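Local coordinates for protein probable translation initiation factor eIF-2B subunit beta (Schizosaccharomyces pombe, PDB 5B04) that forms part of the eIF2B complex, which catalyses the exchange of GDP for GTP on the gamma subunit of eukaryotic initiation factor 2, at residues Ile270-Ser275 against Ala305-Thr311; Val294-Gln300 against Pro359-Pro365. All coordinates share one frame; numbering follows the deposited sequence.

Contact 1: Ile270-Ser275 against Ala305-Thr311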
loop_
_atom_site.group_PDB
_atom_site.type_symbol
_atom_site.label_atom_id
_atom_site.label_comp_id
_atom_site.label_asym_id
_atom_site.label_seq_id
_atom_site.Cartn_x
_atom_site.Cartn_y
_atom_site.Cartn_z
ATOM N N ILE C 270 -13.458 7.671 -3.641
ATOM C CA ILE C 270 -12.874 6.394 -3.225
ATOM C C ILE C 270 -11.349 6.359 -3.329
ATOM O O ILE C 270 -10.666 5.991 -2.373
ATOM C CB ILE C 270 -13.455 5.228 -4.050
ATOM C CG1 ILE C 270 -14.917 4.992 -3.673
ATOM C CG2 ILE C 270 -12.651 3.956 -3.825
ATOM C CD1 ILE C 270 -15.597 3.930 -4.501
ATOM N N PHE C 271 -10.818 6.751 -4.483
ATOM C CA PHE C 271 -9.375 6.748 -4.697
ATOM C C PHE C 271 -8.674 7.739 -3.772
ATOM O O PHE C 271 -7.594 7.457 -3.250
ATOM C CB PHE C 271 -9.048 7.077 -6.157
ATOM C CG PHE C 271 -7.596 6.895 -6.518
ATOM C CD1 PHE C 271 -6.668 7.895 -6.261
ATOM C CD2 PHE C 271 -7.162 5.729 -7.126
ATOM C CE1 PHE C 271 -5.338 7.730 -6.597
ATOM C CE2 PHE C 271 -5.832 5.559 -7.465
ATOM C CZ PHE C 271 -4.919 6.562 -7.199
ATOM N N ALA C 272 -9.298 8.895 -3.573
ATOM C CA ALA C 272 -8.687 9.993 -2.829
ATOM C C ALA C 272 -8.366 9.635 -1.379
ATOM O O ALA C 272 -7.403 10.146 -0.808
ATOM C CB ALA C 272 -9.593 11.214 -2.873
ATOM N N ILE C 273 -9.170 8.757 -0.788
ATOM C CA ILE C 273 -9.020 8.432 0.628
ATOM C C ILE C 273 -8.383 7.065 0.859
ATOM O O ILE C 273 -8.190 6.651 2.002
ATOM C CB ILE C 273 -10.382 8.483 1.354
ATOM C CG1 ILE C 273 -11.452 7.727 0.560
ATOM C CG2 ILE C 273 -10.820 9.923 1.552
ATOM C CD1 ILE C 273 -11.627 6.275 0.961
ATOM N N MET C 274 -8.050 6.375 -0.227
ATOM C CA MET C 274 -7.515 5.018 -0.148
ATOM C C MET C 274 -6.180 4.953 0.590
ATOM O O MET C 274 -5.834 3.927 1.176
ATOM C CB MET C 274 -7.352 4.438 -1.555
ATOM C CG MET C 274 -7.326 2.922 -1.601
ATOM S SD MET C 274 -8.953 2.211 -1.295
ATOM C CE MET C 274 -8.586 1.154 0.095
ATOM N N SER C 275 -5.436 6.055 0.563
ATOM C CA SER C 275 -4.096 6.100 1.142
ATOM C C SER C 275 -4.100 5.966 2.663
ATOM O O SER C 275 -3.090 5.596 3.261
ATOM C CB SER C 275 -3.394 7.400 0.742
ATOM O OG SER C 275 -4.103 8.532 1.216
ATOM N N ALA C 305 -8.727 0.541 -6.915
ATOM C CA ALA C 305 -8.054 1.544 -6.101
ATOM C C ALA C 305 -7.334 0.901 -4.920
ATOM O O ALA C 305 -6.314 1.407 -4.456
ATOM C CB ALA C 305 -9.047 2.586 -5.611
ATOM N N ALA C 306 -7.867 -0.218 -4.439
ATOM C CA ALA C 306 -7.261 -0.933 -3.322
ATOM C C ALA C 306 -5.962 -1.611 -3.745
ATOM O O ALA C 306 -4.970 -1.576 -3.017
ATOM C CB ALA C 306 -8.230 -1.956 -2.757
ATOM N N ARG C 307 -5.977 -2.228 -4.922
ATOM C CA ARG C 307 -4.793 -2.889 -5.460
ATOM C C ARG C 307 -3.677 -1.881 -5.700
ATOM O O ARG C 307 -2.501 -2.173 -5.483
ATOM C CB ARG C 307 -5.135 -3.620 -6.762
ATOM C CG ARG C 307 -3.962 -4.341 -7.410
ATOM C CD ARG C 307 -3.432 -5.452 -6.518
ATOM N NE ARG C 307 -4.508 -6.286 -5.990
ATOM C CZ ARG C 307 -4.318 -7.415 -5.316
ATOM N NH1 ARG C 307 -3.087 -7.857 -5.089
ATOM N NH2 ARG C 307 -5.358 -8.106 -4.871
ATOM N N HIS C 308 -4.063 -0.688 -6.138
ATOM C CA HIS C 308 -3.114 0.370 -6.460
ATOM C C HIS C 308 -2.415 0.893 -5.211
ATOM O O HIS C 308 -1.236 1.248 -5.251
ATOM C CB HIS C 308 -3.831 1.512 -7.181
ATOM C CG HIS C 308 -2.907 2.493 -7.832
ATOM N ND1 HIS C 308 -2.650 3.738 -7.299
ATOM C CD2 HIS C 308 -2.187 2.417 -8.975
ATOM C CE1 HIS C 308 -1.808 4.385 -8.085
ATOM N NE2 HIS C 308 -1.513 3.606 -9.110
ATOM N N HIS C 309 -3.148 0.938 -4.104
ATOM C CA HIS C 309 -2.606 1.436 -2.844
ATOM C C HIS C 309 -2.128 0.293 -1.954
ATOM O O HIS C 309 -1.808 0.503 -0.783
ATOM C CB HIS C 309 -3.653 2.271 -2.104
ATOM C CG HIS C 309 -4.028 3.538 -2.809
ATOM N ND1 HIS C 309 -3.980 4.772 -2.197
ATOM C CD2 HIS C 309 -4.459 3.761 -4.073
ATOM C CE1 HIS C 309 -4.365 5.700 -3.053
ATOM N NE2 HIS C 309 -4.662 5.114 -4.199
ATOM N N ALA C 310 -2.086 -0.909 -2.523
ATOM C CA ALA C 310 -1.677 -2.118 -1.808
ATOM C C ALA C 310 -2.511 -2.352 -0.549
ATOM O O ALA C 310 -1.988 -2.770 0.484
ATOM C CB ALA C 310 -0.195 -2.053 -1.457
ATOM N N THR C 311 -3.809 -2.083 -0.644
ATOM C CA THR C 311 -4.721 -2.291 0.474
ATOM C C THR C 311 -5.483 -3.606 0.314
ATOM O O THR C 311 -6.065 -3.863 -0.740
ATOM C CB THR C 311 -5.725 -1.129 0.604
ATOM O OG1 THR C 311 -5.013 0.103 0.777
ATOM C CG2 THR C 311 -6.648 -1.346 1.796
#
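Phe271 and Ala305 bring the two backbones to 5.5 Å between their CA atoms, and the chain then continues past the weakly bonded helix 270-273 and beside the end of helix 299-308, to Ser275 near His309, CA to CA 6.3 Å. No hydrogen bond joins the segments; side chains do the work, with the imidazole of His309 at the middle. That ring presents its edge to the face of Phe271, His309 NE2 coming 3.3 Å from Phe271 CZ and lying above the rim of the benzene ring, with the planes at 81°. One face of the same imidazole is taken by Met274, whose CB sits over the ring centre, 3.5 Å from the centroid, in a CH-pi contact. His309 is thus held by an aromatic face at its edge and an aliphatic carbon over its plane. Phe271 CG lies opposite the backbone N (chi1 -171°), which swings the ring across to the second helix, where CD2 meets Ala305 CB at 4.0 Å and CZ lies 3.6 Å from His308 ND1. Further along, the Met274 chain bends at chi2 and chi3: CG passes the carbonyl of Ala305, SD runs by the backbone of Ala306, and CE ends 3.6 Å from Thr311 CG2. Thr311 is brought here by the helix end, a Schellman motif with Ala310 at positive phi as the C-prime residue and Thr311 N bonded to Ala306 O. On the sheet side, Met274 and Ala306 both touch Val280 of strand 279-282, while Phe271 and His308 pack against the delta subunit. Two neighbouring helices laid over one face of a largely parallel sheet, their seam closed by small alanines and an aromatic cluster, fit the Rossmann-like domain of this family.

Contact 2: Val294-Gln300 against Pro359-Pro365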
loop_
_atom_site.group_PDB
_atom_site.type_symbol
_atom_site.label_atom_id
_atom_site.label_comp_id
_atom_site.label_asym_id
_atom_site.label_seq_id
_atom_site.Cartn_x
_atom_site.Cartn_y
_atom_site.Cartn_z
ATOM N N VAL C 294 -19.554 -11.628 -8.536
ATOM C CA VAL C 294 -20.684 -10.874 -9.052
ATOM C C VAL C 294 -21.184 -10.003 -7.917
ATOM O O VAL C 294 -21.881 -10.475 -7.023
ATOM C CB VAL C 294 -21.819 -11.773 -9.562
ATOM C CG1 VAL C 294 -22.994 -10.922 -10.026
ATOM C CG2 VAL C 294 -21.326 -12.657 -10.685
ATOM N N THR C 295 -20.800 -8.735 -7.939
ATOM C CA THR C 295 -21.159 -7.824 -6.866
ATOM C C THR C 295 -21.838 -6.581 -7.419
ATOM O O THR C 295 -21.998 -6.436 -8.630
ATOM C CB THR C 295 -19.926 -7.418 -6.043
ATOM O OG1 THR C 295 -20.302 -6.443 -5.061
ATOM C CG2 THR C 295 -18.858 -6.841 -6.952
ATOM N N TYR C 296 -22.234 -5.687 -6.524
ATOM C CA TYR C 296 -23.010 -4.517 -6.910
ATOM C C TYR C 296 -22.112 -3.418 -7.469
ATOM O O TYR C 296 -20.954 -3.290 -7.073
ATOM C CB TYR C 296 -23.821 -4.024 -5.714
ATOM C CG TYR C 296 -24.742 -5.092 -5.162
ATOM C CD1 TYR C 296 -26.004 -5.296 -5.704
ATOM C CD2 TYR C 296 -24.338 -5.913 -4.115
ATOM C CE1 TYR C 296 -26.845 -6.278 -5.211
ATOM C CE2 TYR C 296 -25.172 -6.898 -3.616
ATOM C CZ TYR C 296 -26.423 -7.075 -4.167
ATOM O OH TYR C 296 -27.257 -8.054 -3.673
ATOM N N SER C 297 -22.660 -2.637 -8.397
ATOM C CA SER C 297 -21.884 -1.690 -9.197
ATOM C C SER C 297 -21.073 -0.704 -8.362
ATOM O O SER C 297 -21.525 -0.236 -7.315
ATOM C CB SER C 297 -22.808 -0.916 -10.141
ATOM O OG SER C 297 -23.623 -0.005 -9.424
ATOM N N GLY C 298 -19.872 -0.398 -8.840
ATOM C CA GLY C 298 -18.987 0.531 -8.164
ATOM C C GLY C 298 -17.887 -0.173 -7.395
ATOM O O GLY C 298 -16.905 0.450 -6.993
ATOM N N ALA C 299 -18.051 -1.476 -7.190
ATOM C CA ALA C 299 -17.091 -2.252 -6.414
ATOM C C ALA C 299 -15.755 -2.375 -7.133
ATOM O O ALA C 299 -14.714 -2.549 -6.497
ATOM C CB ALA C 299 -17.651 -3.625 -6.106
ATOM N N GLN C 300 -15.786 -2.288 -8.459
ATOM C CA GLN C 300 -14.561 -2.327 -9.244
ATOM C C GLN C 300 -13.693 -1.121 -8.916
ATOM O O GLN C 300 -12.469 -1.226 -8.865
ATOM C CB GLN C 300 -14.869 -2.366 -10.740
ATOM C CG GLN C 300 -13.632 -2.480 -11.621
ATOM C CD GLN C 300 -13.165 -3.910 -11.799
ATOM O OE1 GLN C 300 -13.541 -4.800 -11.038
ATOM N NE2 GLN C 300 -12.341 -4.139 -12.815
ATOM N N PRO C 359 -26.108 -0.244 -15.180
ATOM C CA PRO C 359 -25.878 -1.599 -14.672
ATOM C C PRO C 359 -25.871 -1.603 -13.149
ATOM O O PRO C 359 -25.331 -0.673 -12.550
ATOM C CB PRO C 359 -24.501 -1.953 -15.236
ATOM C CG PRO C 359 -23.811 -0.639 -15.367
ATOM C CD PRO C 359 -24.877 0.369 -15.712
ATOM N N TYR C 360 -26.470 -2.614 -12.526
ATOM C CA TYR C 360 -26.469 -2.673 -11.068
ATOM C C TYR C 360 -25.621 -3.829 -10.548
ATOM O O TYR C 360 -25.633 -4.130 -9.355
ATOM C CB TYR C 360 -27.901 -2.759 -10.518
ATOM C CG TYR C 360 -28.734 -3.937 -10.976
ATOM C CD1 TYR C 360 -28.710 -5.141 -10.283
ATOM C CD2 TYR C 360 -29.578 -3.831 -12.075
ATOM C CE1 TYR C 360 -29.483 -6.214 -10.687
ATOM C CE2 TYR C 360 -30.356 -4.900 -12.486
ATOM C CZ TYR C 360 -30.305 -6.088 -11.788
ATOM O OH TYR C 360 -31.075 -7.154 -12.192
ATOM N N TYR C 361 -24.872 -4.457 -11.449
ATOM C CA TYR C 361 -23.895 -5.470 -11.065
ATOM C C TYR C 361 -22.504 -5.110 -11.580
ATOM O O TYR C 361 -22.350 -4.632 -12.704
ATOM C CB TYR C 361 -24.297 -6.850 -11.591
ATOM C CG TYR C 361 -25.453 -7.492 -10.856
ATOM C CD1 TYR C 361 -25.727 -7.172 -9.533
ATOM C CD2 TYR C 361 -26.263 -8.427 -11.485
ATOM C CE1 TYR C 361 -26.781 -7.759 -8.860
ATOM C CE2 TYR C 361 -27.318 -9.020 -10.820
ATOM C CZ TYR C 361 -27.572 -8.683 -9.508
ATOM O OH TYR C 361 -28.625 -9.272 -8.845
ATOM N N ASP C 362 -21.496 -5.339 -10.746
ATOM C CA ASP C 362 -20.107 -5.165 -11.148
ATOM C C ASP C 362 -19.394 -6.507 -11.029
ATOM O O ASP C 362 -19.867 -7.401 -10.327
ATOM C CB ASP C 362 -19.415 -4.106 -10.286
ATOM C CG ASP C 362 -18.402 -3.288 -11.065
ATOM O OD1 ASP C 362 -17.893 -3.784 -12.091
ATOM O OD2 ASP C 362 -18.116 -2.144 -10.648
ATOM N N TYR C 363 -18.266 -6.659 -11.713
ATOM C CA TYR C 363 -17.513 -7.904 -11.623
ATOM C C TYR C 363 -16.099 -7.688 -11.099
ATOM O O TYR C 363 -15.367 -6.828 -11.587
ATOM C CB TYR C 363 -17.454 -8.606 -12.980
ATOM C CG TYR C 363 -16.585 -9.845 -12.965
ATOM C CD1 TYR C 363 -17.056 -11.039 -12.437
ATOM C CD2 TYR C 363 -15.290 -9.817 -13.467
ATOM C CE1 TYR C 363 -16.265 -12.173 -12.415
ATOM C CE2 TYR C 363 -14.492 -10.946 -13.449
ATOM C CZ TYR C 363 -14.984 -12.120 -12.922
ATOM O OH TYR C 363 -14.192 -13.245 -12.903
ATOM N N ILE C 364 -15.723 -8.485 -10.106
ATOM C CA ILE C 364 -14.371 -8.465 -9.569
ATOM C C ILE C 364 -13.661 -9.776 -9.876
ATOM O O ILE C 364 -14.104 -10.838 -9.437
ATOM C CB ILE C 364 -14.362 -8.245 -8.044
ATOM C CG1 ILE C 364 -15.296 -7.099 -7.654
ATOM C CG2 ILE C 364 -12.944 -7.992 -7.550
ATOM C CD1 ILE C 364 -14.904 -5.769 -8.236
ATOM N N PRO C 365 -12.562 -9.711 -10.640
ATOM C CA PRO C 365 -11.742 -10.904 -10.872
ATOM C C PRO C 365 -11.202 -11.450 -9.552
ATOM O O PRO C 365 -10.887 -10.664 -8.659
ATOM C CB PRO C 365 -10.613 -10.393 -11.775
ATOM C CG PRO C 365 -10.590 -8.913 -11.566
ATOM C CD PRO C 365 -12.013 -8.522 -11.313
#
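Thr295 and Asp362 form the hydrogen-bonded pair of a short antiparallel ladder, Thr295 N donating a hydrogen bond to Asp362 O at 2.9 Å. Val294 faces Tyr363 in the neighbouring non-hydrogen-bonded pair, and Val294 CG1 also comes near the Tyr361 ring, 4.3 Å from Tyr361 CG. On the other side of the ladder, Thr295 CG2 touches Ile364 CG1 at 3.6 Å.

The Asp362 side chain leaves this same side. Its CB packs on Ser297 CA at 3.6 Å, and CG comes beside Gln300 CB. At the tip the two oxygens part ways: OD1 turns back to accept from Tyr363 N of its own strand at 2.9 Å, while OD2 reaches the start of helix 299-308. There Gly298 N approaches Asp362 OD2 on the anti side at 3.1 Å, and Gln300 N meets it from above the carboxylate plane at 3.2 Å. With two backbone N-H groups on OD2 and one on OD1, the carboxylate's rotation is well fixed, and the helix start probably favours its negative charge. An alanine here removes the acceptors of Gly298 N, Gln300 N and Tyr363 N, and would probably leave the helix start less firmly tied to the strand. A type II turn, Tyr296 to Ala299 with Gly298 at its third position, thus carries strand 293-296 into a helix start where a carboxylate from the adjacent strand meets the N-H groups of the N-cap residue Gly298 and of Gln300.

Helix 299-308 ties the two contacts together: contact 2 holds its first turn, contact 1 its last turn and the exit to Thr311. Their centres lie about 17 Å apart, though the nearest atoms come to about 4 Å without touching. Along the chain the segments alternate, so 294-300 falls between the two halves of contact 1, and 305-311 between those of contact 2. The centre of contact 2 lies about 13 Å from the chain centre, that of contact 1 about 26 Å. Both reach the delta subunit, and contact 1 also borders a second copy of this protein at Ala310. A phosphate, probably from the crystallisation liquor, lies about 5 Å from the Tyr296 side chain in contact 2.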